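Beta-L-arabinobiosidase (Bacteroides thetaiotaomicron, PDB 5MQR) probably cleaves glycosidic bonds as a beta-L-arabinobiosidase in the breakdown of plant pectin, and carries a sialidase-like propeller alongside its glycoside hydrolase region. Local coordinates at residues 652-660 with 720-728; 237-245 with 288-296. All blocks are in the same frame, centred on the assembly; numbering follows the deposited sequence.

Contact 1 (652-660 with 720-728); sequences EWMEENIPL and RWLRDPKYL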
# COMPACT_ATOMS: atom_id res chain seq x y z
N GLU A 652 2.62 -24.77 6.12
CA GLU A 652 1.51 -24.41 7.02
C GLU A 652 2.04 -23.78 8.32
O GLU A 652 1.55 -22.73 8.76
CB GLU A 652 0.63 -25.62 7.32
CG GLU A 652 -0.46 -25.39 8.36
CD GLU A 652 -1.41 -26.58 8.50
OE1 GLU A 652 -0.94 -27.74 8.61
OE2 GLU A 652 -2.65 -26.36 8.51
N TRP A 653 3.05 -24.42 8.91
CA TRP A 653 3.71 -23.86 10.08
C TRP A 653 4.27 -22.46 9.79
O TRP A 653 4.11 -21.57 10.61
CB TRP A 653 4.81 -24.81 10.58
CG TRP A 653 5.56 -24.29 11.79
CD1 TRP A 653 5.29 -24.55 13.11
CD2 TRP A 653 6.70 -23.43 11.78
NE1 TRP A 653 6.21 -23.90 13.92
CE2 TRP A 653 7.07 -23.20 13.12
CE3 TRP A 653 7.43 -22.83 10.77
CZ2 TRP A 653 8.14 -22.41 13.47
CZ3 TRP A 653 8.51 -22.04 11.11
CH2 TRP A 653 8.86 -21.84 12.45
N MSE A 654 4.90 -22.27 8.63
CA MSE A 654 5.46 -20.95 8.29
C MSE A 654 4.36 -19.92 8.19
O MSE A 654 4.47 -18.83 8.76
CB MSE A 654 6.28 -20.99 6.98
CG MSE A 654 7.65 -21.63 7.21
SE MSE A 654 8.43 -22.29 5.53
CE MSE A 654 8.99 -20.53 4.85
N GLU A 655 3.28 -20.26 7.50
CA GLU A 655 2.16 -19.36 7.35
C GLU A 655 1.60 -18.87 8.71
O GLU A 655 1.25 -17.71 8.85
CB GLU A 655 1.05 -20.01 6.51
CG GLU A 655 -0.07 -19.05 6.17
CD GLU A 655 -1.21 -19.65 5.33
OE1 GLU A 655 -1.35 -20.89 5.18
OE2 GLU A 655 -2.00 -18.83 4.84
N GLU A 656 1.55 -19.76 9.70
CA GLU A 656 1.12 -19.42 11.08
C GLU A 656 2.13 -18.58 11.85
O GLU A 656 1.73 -17.81 12.70
CB GLU A 656 0.87 -20.70 11.92
CG GLU A 656 -0.47 -21.36 11.70
CD GLU A 656 -0.54 -22.84 12.13
OE1 GLU A 656 0.30 -23.31 12.95
OE2 GLU A 656 -1.45 -23.56 11.61
N ASN A 657 3.42 -18.77 11.59
CA ASN A 657 4.46 -18.24 12.47
C ASN A 657 5.36 -17.16 11.95
O ASN A 657 5.85 -16.39 12.76
CB ASN A 657 5.30 -19.40 12.98
CG ASN A 657 4.57 -20.19 14.01
OD1 ASN A 657 4.48 -19.76 15.16
ND2 ASN A 657 3.96 -21.30 13.60
N ILE A 658 5.59 -17.06 10.65
CA ILE A 658 6.63 -16.15 10.21
C ILE A 658 6.17 -14.76 9.81
O ILE A 658 5.14 -14.61 9.15
CB ILE A 658 7.55 -16.77 9.14
CG1 ILE A 658 6.87 -17.04 7.81
CG2 ILE A 658 8.18 -18.04 9.69
CD1 ILE A 658 7.88 -17.12 6.69
N PRO A 659 6.94 -13.72 10.21
CA PRO A 659 6.76 -12.46 9.52
C PRO A 659 7.06 -12.66 8.05
O PRO A 659 7.84 -13.56 7.67
CB PRO A 659 7.78 -11.52 10.20
CG PRO A 659 8.02 -12.14 11.54
CD PRO A 659 7.94 -13.61 11.29
N LEU A 660 6.44 -11.86 7.20
CA LEU A 660 6.67 -11.97 5.76
C LEU A 660 7.56 -10.85 5.25
O LEU A 660 7.48 -9.73 5.74
CB LEU A 660 5.34 -11.98 5.02
CG LEU A 660 4.36 -13.11 5.40
CD1 LEU A 660 3.00 -12.88 4.73
CD2 LEU A 660 4.88 -14.49 5.03
N ARG A 720 12.49 -15.41 18.54
CA ARG A 720 11.59 -14.47 19.21
C ARG A 720 10.57 -13.85 18.25
O ARG A 720 9.57 -13.31 18.72
CB ARG A 720 12.37 -13.38 19.96
CG ARG A 720 13.11 -12.40 19.06
CD ARG A 720 13.99 -11.47 19.87
NE ARG A 720 14.92 -10.72 19.02
CZ ARG A 720 15.46 -9.53 19.31
NH1 ARG A 720 15.14 -8.90 20.44
NH2 ARG A 720 16.31 -8.95 18.46
N TRP A 721 10.82 -13.95 16.94
CA TRP A 721 9.93 -13.41 15.90
C TRP A 721 8.80 -14.32 15.47
O TRP A 721 7.91 -13.89 14.73
CB TRP A 721 10.76 -12.97 14.67
CG TRP A 721 11.77 -11.96 15.04
CD1 TRP A 721 13.11 -12.17 15.21
CD2 TRP A 721 11.54 -10.58 15.36
NE1 TRP A 721 13.73 -11.01 15.58
CE2 TRP A 721 12.79 -10.02 15.70
CE3 TRP A 721 10.40 -9.76 15.40
CZ2 TRP A 721 12.93 -8.69 16.06
CZ3 TRP A 721 10.55 -8.44 15.77
CH2 TRP A 721 11.82 -7.91 16.09
N LEU A 722 8.84 -15.58 15.92
CA LEU A 722 7.79 -16.53 15.61
C LEU A 722 6.53 -16.13 16.36
O LEU A 722 6.56 -15.87 17.55
CB LEU A 722 8.19 -17.95 16.00
CG LEU A 722 9.44 -18.54 15.36
CD1 LEU A 722 9.68 -19.91 15.97
CD2 LEU A 722 9.34 -18.60 13.85
N ARG A 723 5.40 -16.13 15.65
CA ARG A 723 4.18 -15.53 16.16
C ARG A 723 3.50 -16.38 17.22
O ARG A 723 2.94 -15.84 18.15
CB ARG A 723 3.20 -15.24 15.01
CG ARG A 723 3.67 -14.14 14.03
CD ARG A 723 2.66 -13.95 12.89
NE ARG A 723 1.40 -13.52 13.49
CZ ARG A 723 1.04 -12.26 13.70
NH1 ARG A 723 1.81 -11.24 13.32
NH2 ARG A 723 -0.11 -12.01 14.32
N ASP A 724 3.54 -17.71 17.08
CA ASP A 724 2.93 -18.58 18.08
C ASP A 724 3.94 -18.74 19.23
O ASP A 724 5.01 -19.31 19.04
CB ASP A 724 2.53 -19.93 17.48
CG ASP A 724 1.71 -20.79 18.43
OD1 ASP A 724 1.69 -20.57 19.65
OD2 ASP A 724 1.09 -21.75 17.94
N PRO A 725 3.59 -18.23 20.43
CA PRO A 725 4.59 -18.24 21.49
C PRO A 725 4.88 -19.60 22.09
O PRO A 725 5.87 -19.71 22.82
CB PRO A 725 3.97 -17.32 22.57
CG PRO A 725 2.49 -17.40 22.34
CD PRO A 725 2.33 -17.57 20.85
N LYS A 726 4.06 -20.62 21.81
CA LYS A 726 4.23 -21.90 22.51
C LYS A 726 5.58 -22.57 22.26
O LYS A 726 6.11 -23.20 23.17
CB LYS A 726 3.08 -22.88 22.24
CG LYS A 726 3.09 -23.49 20.84
CD LYS A 726 1.89 -24.42 20.63
CE LYS A 726 1.99 -25.05 19.24
NZ LYS A 726 0.78 -25.80 18.85
N TYR A 727 6.16 -22.40 21.07
CA TYR A 727 7.44 -23.03 20.70
C TYR A 727 8.58 -22.53 21.58
O TYR A 727 9.24 -23.32 22.29
CB TYR A 727 7.78 -22.84 19.19
CG TYR A 727 6.68 -23.40 18.31
CD1 TYR A 727 6.48 -24.79 18.22
CD2 TYR A 727 5.80 -22.56 17.65
CE1 TYR A 727 5.45 -25.32 17.45
CE2 TYR A 727 4.74 -23.07 16.90
CZ TYR A 727 4.58 -24.45 16.80
OH TYR A 727 3.56 -24.95 16.06
N LEU A 728 8.80 -21.23 21.53
CA LEU A 728 9.88 -20.62 22.29
C LEU A 728 9.63 -20.65 23.83
O LEU A 728 10.58 -20.80 24.61
CB LEU A 728 10.15 -19.21 21.78
CG LEU A 728 11.43 -18.58 22.33
CD1 LEU A 728 12.67 -19.47 22.17
CD2 LEU A 728 11.60 -17.26 21.60
O HOH W 1 2.03 -23.01 15.01
O HOH W 2 -0.09 -15.90 13.57

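Contact 2 (237-245 with 288-296); sequences DNPLYMMQW and EDGGHTWAE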
# COMPACT_ATOMS: atom_id res chain seq x y z
N ASP A 237 -1.86 33.09 -26.65
CA ASP A 237 -0.42 32.85 -26.70
C ASP A 237 -0.01 31.53 -26.08
O ASP A 237 1.17 31.24 -25.98
CB ASP A 237 0.35 34.00 -26.02
CG ASP A 237 0.16 35.36 -26.73
OD1 ASP A 237 -0.28 35.43 -27.91
OD2 ASP A 237 0.44 36.39 -26.07
N ASN A 238 -0.97 30.70 -25.66
CA ASN A 238 -0.65 29.45 -25.04
C ASN A 238 -0.99 28.29 -26.00
O ASN A 238 -2.16 27.96 -26.20
CB ASN A 238 -1.42 29.31 -23.74
CG ASN A 238 -0.94 28.14 -22.91
OD1 ASN A 238 -0.64 27.08 -23.43
ND2 ASN A 238 -0.85 28.35 -21.61
N PRO A 239 0.03 27.65 -26.58
CA PRO A 239 -0.24 26.58 -27.55
C PRO A 239 -1.02 25.41 -27.01
O PRO A 239 -1.77 24.81 -27.76
CB PRO A 239 1.16 26.12 -27.98
CG PRO A 239 2.04 26.48 -26.83
CD PRO A 239 1.48 27.78 -26.31
N LEU A 240 -0.89 25.11 -25.71
CA LEU A 240 -1.70 24.07 -25.08
C LEU A 240 -3.21 24.35 -25.15
O LEU A 240 -4.01 23.41 -25.20
CB LEU A 240 -1.28 23.84 -23.63
CG LEU A 240 0.17 23.43 -23.40
CD1 LEU A 240 0.36 23.14 -21.93
CD2 LEU A 240 0.56 22.22 -24.25
N TYR A 241 -3.58 25.62 -25.14
CA TYR A 241 -4.97 26.02 -25.32
C TYR A 241 -5.38 26.02 -26.79
O TYR A 241 -6.50 25.64 -27.11
CB TYR A 241 -5.25 27.37 -24.61
CG TYR A 241 -5.42 27.16 -23.12
CD1 TYR A 241 -4.33 26.88 -22.29
CD2 TYR A 241 -6.69 27.13 -22.56
CE1 TYR A 241 -4.50 26.64 -20.93
CE2 TYR A 241 -6.88 26.90 -21.21
CZ TYR A 241 -5.79 26.65 -20.40
OH TYR A 241 -6.02 26.40 -19.06
N MSE A 242 -4.48 26.40 -27.70
CA MSE A 242 -4.80 26.35 -29.15
C MSE A 242 -5.01 24.92 -29.63
O MSE A 242 -5.90 24.67 -30.46
CB MSE A 242 -3.76 27.07 -29.99
CG MSE A 242 -3.57 28.53 -29.62
SE MSE A 242 -5.24 29.52 -29.81
CE MSE A 242 -5.89 29.43 -27.95
N MSE A 243 -4.28 23.96 -29.05
CA MSE A 243 -4.49 22.54 -29.33
C MSE A 243 -5.88 22.06 -29.00
O MSE A 243 -6.33 21.04 -29.55
CB MSE A 243 -3.53 21.66 -28.53
CG MSE A 243 -2.08 21.82 -28.97
SE MSE A 243 -1.77 21.26 -30.83
CE MSE A 243 -1.78 19.33 -30.43
N GLN A 244 -6.57 22.76 -28.11
CA GLN A 244 -7.93 22.39 -27.69
C GLN A 244 -9.00 23.19 -28.40
O GLN A 244 -10.15 23.13 -28.01
CB GLN A 244 -8.07 22.55 -26.18
CG GLN A 244 -7.06 21.72 -25.39
CD GLN A 244 -7.16 21.94 -23.90
OE1 GLN A 244 -8.15 21.54 -23.27
NE2 GLN A 244 -6.15 22.60 -23.32
N TRP A 245 -8.60 23.97 -29.39
CA TRP A 245 -9.52 24.73 -30.24
C TRP A 245 -9.60 24.17 -31.67
O TRP A 245 -10.36 24.69 -32.48
CB TRP A 245 -9.05 26.17 -30.34
CG TRP A 245 -9.30 27.07 -29.15
CD1 TRP A 245 -9.64 26.71 -27.87
CD2 TRP A 245 -9.17 28.49 -29.14
NE1 TRP A 245 -9.75 27.83 -27.07
CE2 TRP A 245 -9.45 28.94 -27.83
CE3 TRP A 245 -8.82 29.44 -30.12
CZ2 TRP A 245 -9.43 30.29 -27.48
CZ3 TRP A 245 -8.80 30.78 -29.78
CH2 TRP A 245 -9.10 31.20 -28.47
N GLU A 288 8.47 18.46 -26.64
CA GLU A 288 9.67 18.88 -25.92
C GLU A 288 9.84 20.39 -25.93
O GLU A 288 10.80 20.88 -25.38
CB GLU A 288 10.90 18.20 -26.53
CG GLU A 288 10.82 16.68 -26.47
CD GLU A 288 12.04 15.96 -27.00
OE1 GLU A 288 12.74 16.51 -27.87
OE2 GLU A 288 12.26 14.82 -26.55
N ASP A 289 8.93 21.14 -26.54
CA ASP A 289 9.08 22.59 -26.69
C ASP A 289 7.87 23.36 -26.13
O ASP A 289 7.53 24.43 -26.61
CB ASP A 289 9.40 22.94 -28.16
CG ASP A 289 8.24 22.65 -29.13
OD1 ASP A 289 7.19 22.08 -28.72
OD2 ASP A 289 8.36 23.02 -30.32
N GLY A 290 7.23 22.80 -25.11
CA GLY A 290 6.02 23.38 -24.51
C GLY A 290 4.75 23.39 -25.37
O GLY A 290 3.90 24.26 -25.18
N GLY A 291 4.63 22.44 -26.29
CA GLY A 291 3.41 22.24 -27.06
C GLY A 291 3.34 22.91 -28.42
O GLY A 291 2.30 22.83 -29.06
N HIS A 292 4.40 23.57 -28.87
CA HIS A 292 4.42 24.14 -30.22
C HIS A 292 4.58 23.06 -31.31
O HIS A 292 4.03 23.23 -32.41
CB HIS A 292 5.54 25.20 -30.39
CG HIS A 292 5.37 26.42 -29.54
ND1 HIS A 292 4.48 27.43 -29.85
CD2 HIS A 292 5.96 26.79 -28.37
CE1 HIS A 292 4.54 28.38 -28.93
NE2 HIS A 292 5.43 28.01 -28.03
N THR A 293 5.34 21.99 -31.02
CA THR A 293 5.53 20.87 -31.96
C THR A 293 5.42 19.52 -31.25
O THR A 293 5.73 19.40 -30.06
CB THR A 293 6.88 20.91 -32.72
OG1 THR A 293 7.95 20.70 -31.80
CG2 THR A 293 7.08 22.24 -33.46
N TRP A 294 4.95 18.52 -32.00
CA TRP A 294 4.54 17.23 -31.45
C TRP A 294 5.16 16.10 -32.24
O TRP A 294 5.31 16.20 -33.45
CB TRP A 294 3.02 17.13 -31.47
CG TRP A 294 2.41 18.11 -30.50
CD1 TRP A 294 1.96 19.39 -30.78
CD2 TRP A 294 2.19 17.93 -29.10
NE1 TRP A 294 1.49 19.99 -29.64
CE2 TRP A 294 1.62 19.12 -28.60
CE3 TRP A 294 2.43 16.87 -28.22
CZ2 TRP A 294 1.28 19.28 -27.26
CZ3 TRP A 294 2.09 17.04 -26.88
CH2 TRP A 294 1.51 18.24 -26.43
N ALA A 295 5.54 15.04 -31.54
CA ALA A 295 6.19 13.91 -32.19
C ALA A 295 5.20 13.16 -33.08
O ALA A 295 4.05 12.93 -32.68
CB ALA A 295 6.82 12.97 -31.16
N GLU A 296 5.65 12.87 -34.30
CA GLU A 296 4.98 12.01 -35.27
C GLU A 296 5.70 10.63 -35.29
O GLU A 296 6.86 10.52 -34.84
CB GLU A 296 5.03 12.65 -36.66
CG GLU A 296 4.38 14.04 -36.75
CD GLU A 296 2.83 14.04 -36.78
OE1 GLU A 296 2.23 12.94 -36.66
OE2 GLU A 296 2.20 15.12 -36.93

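Contact 1 (652-660 with 720-728)
N657, the last residue of helix 647-657, meets R723 and D724 through two hydrogen bonds. R723 N donates to N657 O at 2.9 Å, in the carbonyl plane on a lone pair, while D724 N gives its hydrogen to N657 OD1 at 3.0 Å, tilted from the carbonyl plane. With CG anti to the carbonyl carbon (chi1 -74°), the amide can also turn ND2 back onto its own helix, where ND2 donates to W653 O at 3.0 Å. Were N657 an alanine, D724 N would probably lose its side-chain acceptor and W653 O the ND2 donor, freeing the turn from the helix end.

Two waters extend this polar seam. One takes a hydrogen from N657 ND2, donates to E656 OE1 and also binds Y727 OH; the other bridges E656 O and R723 NE. R723 reaches on to N1058 and N1065 of the C-terminal sheet, and K614 pairs with E656.

Among the aromatic groups, N657 ND2 lies 3.4 Å above the plane of the W653 ring, toward its rim. The pyrrole edge of W653 points at one face of Y727 in an offset edge-to-face pair, NE1 lying 3.4 Å from Y727 CZ with the planes at 66°; K726 CG lies over the other face of Y727.

Apolar packing completes the contact: L722 CD2 touches W653 CH2 at 3.6 Å, and L722 leans on W676 of helix 666-680. N657, through backbone O and side-chain OD1, thus ties the helix end to the turn that D724 OD1 caps at K726 N, its buried amide satisfied by backbone and water while W653, Y727 and L722 pack alongside.

Contact 2 (237-245 with 288-296)
P239 sets CG over one face of the H292 imidazole, 3.9 Å from the ring centroid and 14° off the normal, a CH-pi contact at the solvent side. The same CG comes within 3.3 Å of G290 O, so the proline ring rests on the backbone of the 288-296 loop as well. Selenomethionine M243 makes the second such contact: its CE sits over the five-membered ring of W294, 3.8 Å from the centroid, with SE placed obliquely beside it in a Met-aromatic contact. Bends at chi2 (-63°) and chi3 (-78°) fold the chain back to bring the methyl over the indole. L240 CD2 comes to the edge of W294, near its plane and 4.3 Å from CZ2, and touches G291 CA at 4.0 Å. A side chain on G291 would collide with that leucine methyl, and its backbone angles also favour glycine.

The partners are positioned from within each segment. W294 NE1 donates weakly to G291 O, and D289 holds T293 twice, OD1 taking T293 N through its syn lone pair at 3.0 Å and OD2 taking T293 OG1. In 237-245, N238 stands at the N-cap of helix 239-242, its OD1 taking a weak bond from L240 N, and Q244 NE2 donates to L240 O.

Together with S287, whose OG bonds G291 N and T293 O, the sequence SEDGGHTW matches the Asp-box of sialidase-like BNR repeats, placed between strands 283-287 and 299-300 of one four-stranded propeller blade. W294 packs inward on I275 and S277 of strand 275-278 and meets the F265 ring. The short helix 239-242 packs against this turn, flanked by helix 226-236 and backed by V153 of strand 148-157 in another blade.

Overall arrangement
Contact 2 closes along the chain before contact 1 opens. The two lie on opposite sides of the chain's centre, their centres 59 Å apart and their nearest atoms about 41 Å apart, and they share no helix, strand or sheet. Contact 2 belongs to the N-terminal sialidase-like propeller, at the Asp-box turn of the four-stranded blade from strand 266-269 to strand 299-300. Contact 1 belongs to the helical glycoside hydrolase part, joining helices 647-657 and 726-737, and its first segment runs into strand 660-662, an edge of a five-stranded sheet. The beta-rich region from strand 431-435 to strand 600-610 intervenes in sequence; each contact is local to its own part of this single-chain, multidomain enzyme.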